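Local structure of extracellular fatty acid-binding protein (Gallus gallus, 3SAO) at residues K11-A16 with M33-I38; S49-S54 with A149-D154; M111-R116 with T123-F128. The protein tightly binds bacterial ferric siderophores, long-chain fatty acids and lysophosphatidic acid, and probably acts as an antibacterial lipocalin. All coordinates share one frame; numbering follows the deposited sequence. Where two conformers were deposited one is given.

In the fold
The three contacts sit round one lipocalin beta-barrel and all reach the lysophosphatidic acid in its calyx. Interaction 1 pairs neighbouring strands 10-18 and 34-41, its centre about 6 Å from the centre of the chain. Strand 45-52, which carries interaction 2, is the next neighbour of 34-41, and strand 106-115 of interaction 3 lies along the other edge of 10-18. The centres of interactions 1 and 2 are about 9 Å apart, those of 1 and 3 about 11 Å, and those of 2 and 3 about 20 Å. Along the chain interaction 1 closes first, and interaction 3 is nested in the long loop closed by interaction 2. The C-terminal tail and helix 122-133 each pack on the outside of the barrel.

Interaction 1 of 3, residues K11-A16 with M33-I38; sequences KWYIVA and MVMARI. With NKN ((2R)-2-hydroxy-3-(phosphonooxy)propyl tetradecanoate), chain C.
With chi1 of -70° Trp12 carries its indole anti to its own carbonyl carbon, and Ile38, its CG1 set likewise and its chain extended to CD1, reaches across to meet it: CD1 of Ile38 lies 3.6 Å from CD1 of Trp12. The two belong to adjacent antiparallel strands of the lipocalin barrel, 11-16 and 34-38, and line its inner side. The carbonyl end of the bound lipid completes the group, with its ester carbonyl oxygen OAE over one face of the indole and 3.5 Å from Ile38 CD1. NE1 of Trp12 donates to the backbone oxygen of Val8, which limits rotation of the indole.

Backbone bonds fix the register. Trp12 and Ala36 form a hydrogen-bonded pair in which Trp12 N reaches Ala36 O at 2.9 Å, nearly straight at 176°, and the reverse bond is equally short. Ile14 and Val34 form the next such pair, although its second bond, from Val34 N to Ile14 O, is weak at 3.3 Å. The two branched side chains run alongside each other into the calyx, CB of Ile14 to CB of Val34 4.0 Å, and Ile14 packs on against Tyr114 and Tyr50.

The opposite face bears Lys11, Tyr13 and Met35. The extended chain of Lys11 brings its CE to 3.7 Å from SD of Met35. Met33, just ahead of the strand, bends at chi3 and makes an oblique Met-aromatic contact with Tyr13, its SD 4.6 Å from the ring centroid; the same sulfur is 3.9 Å from CG1 of Val15.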
loop_
_atom_site.group_PDB
_atom_site.type_symbol
_atom_site.label_atom_id
_atom_site.label_comp_id
_atom_site.label_asym_id
_atom_site.label_seq_id
_atom_site.Cartn_x
_atom_site.Cartn_y
_atom_site.Cartn_z
ATOM N N LYS A 11 -5.759 -8.679 -7.545
ATOM C CA LYS A 11 -5.253 -8.892 -6.189
ATOM C C LYS A 11 -3.765 -8.553 -6.063
ATOM O O LYS A 11 -2.946 -8.928 -6.925
ATOM C CB LYS A 11 -5.491 -10.358 -5.787
ATOM C CG LYS A 11 -4.975 -10.715 -4.411
ATOM C CD LYS A 11 -5.157 -12.226 -4.186
ATOM C CE LYS A 11 -4.765 -12.708 -2.828
ATOM N NZ LYS A 11 -5.217 -14.146 -2.589
ATOM N N TRP A 12 -3.449 -7.756 -5.045
ATOM C CA TRP A 12 -2.083 -7.362 -4.691
ATOM C C TRP A 12 -1.863 -7.572 -3.193
ATOM O O TRP A 12 -2.821 -7.705 -2.430
ATOM C CB TRP A 12 -1.862 -5.893 -5.009
ATOM C CG TRP A 12 -1.819 -5.540 -6.461
ATOM C CD1 TRP A 12 -2.895 -5.305 -7.304
ATOM C CD2 TRP A 12 -0.643 -5.451 -7.287
ATOM N NE1 TRP A 12 -2.443 -5.078 -8.588
ATOM C CE2 TRP A 12 -1.073 -5.141 -8.603
ATOM C CE3 TRP A 12 0.734 -5.545 -7.031
ATOM C CZ2 TRP A 12 -0.170 -4.916 -9.656
ATOM C CZ3 TRP A 12 1.630 -5.350 -8.090
ATOM C CH2 TRP A 12 1.170 -5.030 -9.384
ATOM N N TYR A 13 -0.597 -7.577 -2.777
ATOM C CA TYR A 13 -0.219 -7.532 -1.382
ATOM C C TYR A 13 0.680 -6.334 -1.149
ATOM O O TYR A 13 1.460 -5.993 -2.010
ATOM C CB TYR A 13 0.585 -8.770 -1.028
ATOM C CG TYR A 13 -0.125 -10.078 -1.231
ATOM C CD1 TYR A 13 -0.012 -10.774 -2.425
ATOM C CD2 TYR A 13 -0.882 -10.630 -0.210
ATOM C CE1 TYR A 13 -0.658 -12.000 -2.607
ATOM C CE2 TYR A 13 -1.532 -11.840 -0.379
ATOM C CZ TYR A 13 -1.393 -12.545 -1.559
ATOM O OH TYR A 13 -2.015 -13.775 -1.705
ATOM N N ILE A 14 0.516 -5.670 -0.016
ATOM C CA ILE A 14 1.434 -4.663 0.452
ATOM C C ILE A 14 2.430 -5.371 1.373
ATOM O O ILE A 14 2.061 -5.897 2.419
ATOM C CB ILE A 14 0.703 -3.568 1.156
ATOM C CG1 ILE A 14 -0.374 -2.991 0.223
ATOM C CG2 ILE A 14 1.700 -2.482 1.654
ATOM C CD1 ILE A 14 -1.310 -1.984 0.850
ATOM N N VAL A 15 3.683 -5.419 0.935
ATOM C CA VAL A 15 4.653 -6.358 1.507
ATOM C C VAL A 15 5.781 -5.626 2.229
ATOM O O VAL A 15 6.551 -6.243 2.964
ATOM C CB VAL A 15 5.225 -7.338 0.437
ATOM C CG1 VAL A 15 4.101 -8.083 -0.247
ATOM C CG2 VAL A 15 6.128 -6.589 -0.586
ATOM N N ALA A 16 5.853 -4.303 2.084
ATOM C CA ALA A 16 6.817 -3.511 2.855
ATOM C C ALA A 16 6.363 -2.067 2.905
ATOM O O ALA A 16 5.603 -1.624 2.071
ATOM C CB ALA A 16 8.221 -3.599 2.249
ATOM N N MET A 33 1.330 -8.164 6.562
ATOM C CA MET A 33 1.011 -7.947 5.171
ATOM C C MET A 33 -0.464 -7.638 4.930
ATOM O O MET A 33 -1.361 -8.225 5.548
ATOM C CB MET A 33 1.425 -9.186 4.369
ATOM C CG MET A 33 1.571 -9.002 2.899
ATOM S SD MET A 33 2.142 -10.518 2.072
ATOM C CE MET A 33 3.780 -10.741 2.718
ATOM N N VAL A 34 -0.690 -6.619 4.118
ATOM C CA VAL A 34 -2.047 -6.175 3.781
ATOM C C VAL A 34 -2.450 -6.723 2.419
ATOM O O VAL A 34 -1.687 -6.622 1.455
ATOM C CB VAL A 34 -2.097 -4.663 3.767
ATOM C CG1 VAL A 34 -3.511 -4.157 3.406
ATOM C CG2 VAL A 34 -1.657 -4.158 5.108
ATOM N N MET A 35 -3.630 -7.320 2.342
ATOM C CA MET A 35 -4.167 -7.737 1.046
ATOM C C MET A 35 -4.968 -6.575 0.448
ATOM O O MET A 35 -5.641 -5.808 1.146
ATOM C CB MET A 35 -5.006 -9.025 1.141
ATOM C CG MET A 35 -5.364 -9.625 -0.195
ATOM S SD MET A 35 -6.591 -10.945 -0.118
ATOM C CE MET A 35 -5.735 -12.101 0.962
ATOM N N ALA A 36 -4.793 -6.387 -0.847
ATOM C CA ALA A 36 -5.509 -5.328 -1.553
ATOM C C ALA A 36 -6.157 -5.875 -2.833
ATOM O O ALA A 36 -5.680 -6.840 -3.447
ATOM C CB ALA A 36 -4.582 -4.164 -1.843
ATOM N N ARG A 37 -7.256 -5.270 -3.239
ATOM C CA ARG A 37 -7.736 -5.459 -4.608
ATOM C C ARG A 37 -7.942 -4.123 -5.288
ATOM O O ARG A 37 -8.575 -3.238 -4.727
ATOM C CB ARG A 37 -9.049 -6.255 -4.633
ATOM C CG ARG A 37 -9.475 -6.584 -6.050
ATOM C CD ARG A 37 -10.876 -7.137 -6.108
ATOM N NE ARG A 37 -10.970 -8.565 -5.803
ATOM C CZ ARG A 37 -11.618 -9.061 -4.742
ATOM N NH1 ARG A 37 -12.147 -8.246 -3.830
ATOM N NH2 ARG A 37 -11.734 -10.376 -4.569
ATOM N N ILE A 38 -7.473 -4.019 -6.523
ATOM C CA ILE A 38 -7.622 -2.796 -7.305
ATOM C C ILE A 38 -8.652 -3.022 -8.394
ATOM O O ILE A 38 -8.537 -4.024 -9.132
ATOM C CB ILE A 38 -6.270 -2.424 -7.979
ATOM C CG1 ILE A 38 -5.176 -2.209 -6.937
ATOM C CG2 ILE A 38 -6.438 -1.182 -8.828
ATOM C CD1 ILE A 38 -3.838 -1.794 -7.551
HETATM O OAA NKN C . -2.928 4.278 -0.526
HETATM O OAB NKN C . -0.566 4.033 -0.514
HETATM P PAC NKN C . -1.829 3.365 -0.980
HETATM O OAD NKN C . -1.982 1.912 -0.606
HETATM O OAE NKN C . -0.477 -0.886 -7.496
HETATM O OAF NKN C . -1.804 3.385 -2.580
HETATM C CAG NKN C . -2.774 2.803 -3.459
HETATM C CAH NKN C . -2.244 2.741 -4.888
HETATM C CAI NKN C . -2.343 1.388 -5.613
HETATM O OAJ NKN C . -1.126 1.078 -6.325
HETATM C CAK NKN C . -0.987 0.235 -7.522
HETATM C CAL NKN C . -1.404 0.786 -8.861
HETATM C CAM NKN C . -0.191 0.814 -9.780
HETATM C CAN NKN C . -0.427 1.663 -11.024
HETATM C CAO NKN C . -1.753 2.421 -10.962
HETATM O OAY NKN C . -3.015 3.685 -5.637
#

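Interaction 2 of 3, residues S49-S54 with A149-D154; sequences SYAAPS and AACSVD. Unlike the reference sequence in segment 149-154: Ala149 (reference Glu), Ala150 (reference Glu). With NKN ((2R)-2-hydroxy-3-(phosphonooxy)propyl tetradecanoate), chain C.
Ser49 meets the C-terminal tail through its backbone, its carbonyl oxygen lying 3.6 Å from CG1 of Val153. The chi1 of Val153, -59°, places CG1 anti to its carbonyl carbon, and from there this branch touches both Ser49 and Ala51. Tyr50 points away from the tail into the calyx, where its OH makes a weak 3.3 Å hydrogen bond to phosphate oxygen OAD, an atom lying at the ring's edge, near its plane; Trp61 stacks on the same tyrosine. Ala51 returns to the outer side, and its CB presses on the tail backbone, 3.3 Å from C of Ser152, as well as on Val153 CG1 at 3.8 Å.

Here the tail runs antiparallel to strand 45-52, yet against 49-54 it makes packing contacts only. The disulfide of Cys151 with Cys58 ties it to the barrel of this lipocalin, as do a salt bridge from Asp154 OD1 to Lys60 and a hydrogen bond from Arg37 NH1 to Asp154 O. In one of its two conformers, Cys151 lays SG against the main chain of Ala52. Past the strand's end, CD of Pro53 lies 4.1 Å from CB of Cys151, and the same proline also touches Lys32 and Gln148.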
loop_
_atom_site.group_PDB
_atom_site.type_symbol
_atom_site.label_atom_id
_atom_site.label_comp_id
_atom_site.label_asym_id
_atom_site.label_seq_id
_atom_site.Cartn_x
_atom_site.Cartn_y
_atom_site.Cartn_z
ATOM N N SER A 49 -9.484 -1.910 -2.385
ATOM C CA SER A 49 -10.068 -2.571 -1.228
ATOM C C SER A 49 -8.974 -3.227 -0.415
ATOM O O SER A 49 -8.139 -3.917 -0.979
ATOM C CB SER A 49 -11.063 -3.624 -1.696
ATOM O OG SER A 49 -12.093 -2.997 -2.423
ATOM N N TYR A 50 -8.917 -2.959 0.886
ATOM C CA TYR A 50 -7.824 -3.462 1.706
ATOM C C TYR A 50 -8.381 -4.406 2.775
ATOM O O TYR A 50 -9.541 -4.258 3.184
ATOM C CB TYR A 50 -7.160 -2.313 2.451
ATOM C CG TYR A 50 -6.690 -1.164 1.608
ATOM C CD1 TYR A 50 -5.400 -1.140 1.109
ATOM C CD2 TYR A 50 -7.503 -0.066 1.378
ATOM C CE1 TYR A 50 -4.918 -0.036 0.387
ATOM C CE2 TYR A 50 -7.030 1.040 0.641
ATOM C CZ TYR A 50 -5.741 1.052 0.177
ATOM O OH TYR A 50 -5.278 2.121 -0.571
ATOM N N ALA A 51 -7.537 -5.325 3.216
ATOM C CA ALA A 51 -7.774 -6.205 4.347
ATOM C C ALA A 51 -6.464 -6.379 5.124
ATOM O O ALA A 51 -5.435 -6.846 4.595
ATOM C CB ALA A 51 -8.352 -7.579 3.817
ATOM N N ALA A 52 -6.482 -5.967 6.386
ATOM C CA ALA A 52 -5.296 -6.052 7.274
ATOM C C ALA A 52 -5.669 -6.491 8.689
ATOM O O ALA A 52 -6.615 -5.964 9.273
ATOM C CB ALA A 52 -4.606 -4.718 7.316
ATOM N N PRO A 53 -4.916 -7.453 9.262
ATOM C CA PRO A 53 -5.137 -7.792 10.664
ATOM C C PRO A 53 -4.880 -6.626 11.597
ATOM O O PRO A 53 -4.161 -5.677 11.234
ATOM C CB PRO A 53 -4.108 -8.903 10.949
ATOM C CG PRO A 53 -3.384 -9.155 9.680
ATOM C CD PRO A 53 -3.692 -8.072 8.720
ATOM N N SER A 54 -5.461 -6.719 12.792
ATOM C CA SER A 54 -5.176 -5.770 13.878
ATOM C C SER A 54 -5.591 -6.379 15.199
ATOM O O SER A 54 -6.351 -7.343 15.205
ATOM C CB SER A 54 -5.961 -4.493 13.632
ATOM O OG SER A 54 -7.260 -4.609 14.216
ATOM N N ALA A 149 -2.662 -15.032 6.850
ATOM C CA ALA A 149 -3.618 -15.768 6.039
ATOM C C ALA A 149 -5.046 -15.666 6.564
ATOM O O ALA A 149 -5.932 -16.342 6.046
ATOM C CB ALA A 149 -3.178 -17.223 5.932
ATOM N N ALA A 150 -5.300 -14.810 7.546
ATOM C CA ALA A 150 -6.620 -14.818 8.199
ATOM C C ALA A 150 -7.508 -13.646 7.787
ATOM O O ALA A 150 -8.686 -13.589 8.156
ATOM C CB ALA A 150 -6.449 -14.834 9.710
ATOM N N CYS A 151 -6.934 -12.688 7.066
ATOM C CA CYS A 151 -7.612 -11.469 6.734
ATOM C C CYS A 151 -7.560 -11.245 5.222
ATOM O O CYS A 151 -6.480 -10.953 4.714
ATOM C CB CYS A 151 -6.887 -10.368 7.503
ATOM S SG CYS A 151 -7.667 -8.787 7.522
ATOM N N SER A 152 -8.702 -11.394 4.533
ATOM C CA SER A 152 -8.802 -11.274 3.066
ATOM C C SER A 152 -9.818 -10.254 2.619
ATOM O O SER A 152 -10.833 -10.043 3.247
ATOM C CB SER A 152 -9.226 -12.600 2.443
ATOM O OG SER A 152 -8.241 -13.579 2.616
ATOM N N VAL A 153 -9.601 -9.695 1.441
ATOM C CA VAL A 153 -10.648 -8.936 0.813
ATOM C C VAL A 153 -11.796 -9.857 0.406
ATOM O O VAL A 153 -11.608 -11.017 0.048
ATOM C CB VAL A 153 -10.131 -8.176 -0.402
ATOM C CG1 VAL A 153 -8.975 -7.216 0.055
ATOM C CG2 VAL A 153 -9.683 -9.142 -1.436
ATOM N N ASP A 154 -12.966 -9.266 0.328
ATOM C CA ASP A 154 -14.180 -10.012 0.027
ATOM C C ASP A 154 -14.216 -10.376 -1.447
ATOM O O ASP A 154 -13.601 -9.719 -2.268
ATOM C CB ASP A 154 -15.401 -9.173 0.366
ATOM C CG ASP A 154 -15.494 -8.825 1.835
ATOM O OD1 ASP A 154 -15.045 -9.612 2.701
ATOM O OD2 ASP A 154 -16.063 -7.755 2.123
HETATM O OAA NKN C . -2.928 4.278 -0.526
HETATM O OAB NKN C . -0.566 4.033 -0.514
HETATM P PAC NKN C . -1.829 3.365 -0.980
HETATM O OAD NKN C . -1.982 1.912 -0.606
HETATM O OAE NKN C . -0.477 -0.886 -7.496
HETATM O OAF NKN C . -1.804 3.385 -2.580
HETATM C CAG NKN C . -2.774 2.803 -3.459
HETATM C CAH NKN C . -2.244 2.741 -4.888
HETATM C CAI NKN C . -2.343 1.388 -5.613
HETATM O OAJ NKN C . -1.126 1.078 -6.325
HETATM C CAK NKN C . -0.987 0.235 -7.522
HETATM C CAL NKN C . -1.404 0.786 -8.861
HETATM C CAM NKN C . -0.191 0.814 -9.780
HETATM C CAN NKN C . -0.427 1.663 -11.024
HETATM C CAO NKN C . -1.753 2.421 -10.962
HETATM O OAY NKN C . -3.015 3.685 -5.637
#

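Interaction 3 of 3, residues M111-R116 with T123-F128; sequences MRLYSR and TAMAIF. With NKN ((2R)-2-hydroxy-3-(phosphonooxy)propyl tetradecanoate), chain C.
The phenyl ring of Phe128 receives CB of Leu113 over one face, a CH-pi contact with that carbon 4.0 Å from the ring centroid and 23° off the normal, displaced from the ring centre. At the ring's edge, in its plane, lies the carbonyl carbon of Met111, while Met111 CB approaches obliquely, 3.8 Å from CE1 of Phe128. CE1 also comes to 3.6 Å from the carbonyl carbon of Arg112, so the ring also touches the strand's backbone. On the other side of the strand, the Tyr114 ring has the ester oxygen OAJ of the lipid over the centre of one face and the phosphate oxygen OAD in plane at its edge.

This is the packing of the lipocalin alpha-helix, residues 122-133, on the outer wall of the barrel, here strand 106-115. Helix segment 123-128 runs nearly antiparallel to the strand. Phe128 projects its ring anti to its backbone N (chi1 -178°) and thereby reaches across to the strand. Leu113 spreads its two methyls along the helix: CD2 meets CE of Met125 at 4.0 Å, Met125 lying roughly perpendicular to Leu113, and CD1 faces CB of Ala124.

Alternation along the strand sends Met111 and Leu113 to the helix and Arg112 and Tyr114 into the calyx. There Arg112 NH1 donates to phosphate oxygen OAB at 2.9 Å, though bent to 131°. Tyr114 OH is modelled 2.4 Å from OAD, too short for the exact length of this hydrogen bond to be trusted; Lys82 binds the lipid too. Hence this part of the strand has an apolar outer side covered by the helix, with Val120 and Tyr137 adding to the cover, and a polar inner side that grips the phosphate, whose negative charge is probably offset by Arg112 and Lys82.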
loop_
_atom_site.group_PDB
_atom_site.type_symbol
_atom_site.label_atom_id
_atom_site.label_comp_id
_atom_site.label_asym_id
_atom_site.label_seq_id
_atom_site.Cartn_x
_atom_site.Cartn_y
_atom_site.Cartn_z
ATOM N N MET A 111 5.982 5.223 2.417
ATOM C CA MET A 111 6.222 4.483 1.215
ATOM C C MET A 111 5.694 3.090 1.399
ATOM O O MET A 111 5.890 2.481 2.468
ATOM C CB MET A 111 7.708 4.429 0.926
ATOM C CG MET A 111 8.250 5.744 0.519
ATOM S SD MET A 111 9.976 5.651 -0.009
ATOM C CE MET A 111 9.995 4.396 -1.287
ATOM N N ARG A 112 5.097 2.558 0.346
ATOM C CA ARG A 112 4.603 1.187 0.347
ATOM C C ARG A 112 5.092 0.377 -0.885
ATOM O O ARG A 112 5.235 0.895 -1.968
ATOM C CB ARG A 112 3.082 1.182 0.394
ATOM C CG ARG A 112 2.467 1.915 1.541
ATOM C CD ARG A 112 0.958 1.757 1.536
ATOM N NE ARG A 112 0.425 2.147 2.832
ATOM C CZ ARG A 112 0.113 3.388 3.180
ATOM N NH1 ARG A 112 0.215 4.375 2.304
ATOM N NH2 ARG A 112 -0.292 3.640 4.416
ATOM N N LEU A 113 5.388 -0.901 -0.697
ATOM C CA LEU A 113 5.705 -1.784 -1.820
ATOM C C LEU A 113 4.543 -2.748 -2.032
ATOM O O LEU A 113 4.247 -3.579 -1.162
ATOM C CB LEU A 113 6.991 -2.574 -1.543
ATOM C CG LEU A 113 7.443 -3.624 -2.543
ATOM C CD1 LEU A 113 7.655 -3.030 -3.968
ATOM C CD2 LEU A 113 8.733 -4.301 -1.993
ATOM N N TYR A 114 3.895 -2.627 -3.181
ATOM C CA TYR A 114 2.911 -3.576 -3.668
ATOM C C TYR A 114 3.614 -4.722 -4.419
ATOM O O TYR A 114 4.503 -4.482 -5.233
ATOM C CB TYR A 114 1.914 -2.872 -4.599
ATOM C CG TYR A 114 0.835 -2.097 -3.883
ATOM C CD1 TYR A 114 -0.504 -2.490 -3.973
ATOM C CD2 TYR A 114 1.128 -0.971 -3.147
ATOM C CE1 TYR A 114 -1.505 -1.805 -3.310
ATOM C CE2 TYR A 114 0.100 -0.267 -2.460
ATOM C CZ TYR A 114 -1.200 -0.708 -2.556
ATOM O OH TYR A 114 -2.215 -0.084 -1.891
ATOM N N SER A 115 3.182 -5.960 -4.167
ATOM C CA SER A 115 3.643 -7.124 -4.925
ATOM C C SER A 115 2.447 -8.024 -5.337
ATOM O O SER A 115 1.492 -8.138 -4.568
ATOM C CB SER A 115 4.662 -7.887 -4.086
ATOM O OG SER A 115 5.127 -9.057 -4.743
ATOM N N ARG A 116 2.488 -8.676 -6.510
ATOM C CA ARG A 116 1.434 -9.648 -6.873
ATOM C C ARG A 116 1.576 -10.928 -6.102
ATOM O O ARG A 116 0.595 -11.611 -5.855
ATOM C CB ARG A 116 1.453 -10.039 -8.360
ATOM C CG ARG A 116 0.995 -8.957 -9.267
ATOM C CD ARG A 116 -0.500 -8.849 -9.228
ATOM N NE ARG A 116 -0.964 -8.103 -10.382
ATOM C CZ ARG A 116 -2.230 -7.827 -10.637
ATOM N NH1 ARG A 116 -3.177 -8.212 -9.803
ATOM N NH2 ARG A 116 -2.540 -7.166 -11.746
ATOM N N THR A 123 14.355 -8.157 -6.750
ATOM C CA THR A 123 14.464 -7.014 -7.649
ATOM C C THR A 123 13.598 -5.857 -7.153
ATOM O O THR A 123 14.064 -4.717 -6.989
ATOM C CB THR A 123 14.014 -7.404 -9.069
ATOM O OG1 THR A 123 14.907 -8.399 -9.602
ATOM C CG2 THR A 123 14.004 -6.188 -9.997
ATOM N N ALA A 124 12.334 -6.176 -6.921
ATOM C CA ALA A 124 11.372 -5.232 -6.379
ATOM C C ALA A 124 11.820 -4.683 -5.029
ATOM O O ALA A 124 11.702 -3.476 -4.786
ATOM C CB ALA A 124 10.018 -5.898 -6.233
ATOM N N MET A 125 12.290 -5.557 -4.136
ATOM C CA MET A 125 12.707 -5.092 -2.811
ATOM C C MET A 125 13.886 -4.115 -2.945
ATOM O O MET A 125 13.963 -3.099 -2.230
ATOM C CB MET A 125 13.095 -6.243 -1.869
ATOM C CG MET A 125 13.529 -5.789 -0.467
ATOM S SD MET A 125 12.258 -4.869 0.487
ATOM C CE MET A 125 11.067 -6.142 0.690
ATOM N N ALA A 126 14.823 -4.449 -3.829
ATOM C CA ALA A 126 15.992 -3.602 -4.069
ATOM C C ALA A 126 15.622 -2.191 -4.552
ATOM O O ALA A 126 16.197 -1.197 -4.060
ATOM C CB ALA A 126 16.950 -4.276 -5.040
ATOM N N ILE A 127 14.634 -2.085 -5.446
ATOM C CA ILE A 127 14.202 -0.766 -5.946
ATOM C C ILE A 127 13.517 0.023 -4.836
ATOM O O ILE A 127 13.706 1.240 -4.719
ATOM C CB ILE A 127 13.267 -0.840 -7.206
ATOM C CG1 ILE A 127 12.700 0.534 -7.566
ATOM C CG2 ILE A 127 12.083 -1.750 -7.021
ATOM C CD1 ILE A 127 13.740 1.551 -7.837
ATOM N N PHE A 128 12.686 -0.661 -4.061
ATOM C CA PHE A 128 12.016 -0.026 -2.913
ATOM C C PHE A 128 13.041 0.569 -1.933
ATOM O O PHE A 128 12.929 1.748 -1.536
ATOM C CB PHE A 128 11.138 -1.034 -2.205
ATOM C CG PHE A 128 10.384 -0.474 -1.040
ATOM C CD1 PHE A 128 9.276 0.357 -1.230
ATOM C CD2 PHE A 128 10.727 -0.832 0.235
ATOM C CE1 PHE A 128 8.580 0.876 -0.119
ATOM C CE2 PHE A 128 10.048 -0.316 1.330
ATOM C CZ PHE A 128 8.970 0.528 1.143
HETATM O OAA NKN C . -2.928 4.278 -0.526
HETATM O OAB NKN C . -0.566 4.033 -0.514
HETATM P PAC NKN C . -1.829 3.365 -0.980
HETATM O OAD NKN C . -1.982 1.912 -0.606
HETATM O OAE NKN C . -0.477 -0.886 -7.496
HETATM O OAF NKN C . -1.804 3.385 -2.580
HETATM C CAG NKN C . -2.774 2.803 -3.459
HETATM C CAH NKN C . -2.244 2.741 -4.888
HETATM C CAI NKN C . -2.343 1.388 -5.613
HETATM O OAJ NKN C . -1.126 1.078 -6.325
HETATM C CAK NKN C . -0.987 0.235 -7.522
HETATM C CAL NKN C . -1.404 0.786 -8.861
HETATM C CAM NKN C . -0.191 0.814 -9.780
HETATM C CAN NKN C . -0.427 1.663 -11.024
HETATM C CAO NKN C . -1.753 2.421 -10.962
HETATM O OAY NKN C . -3.015 3.685 -5.637
#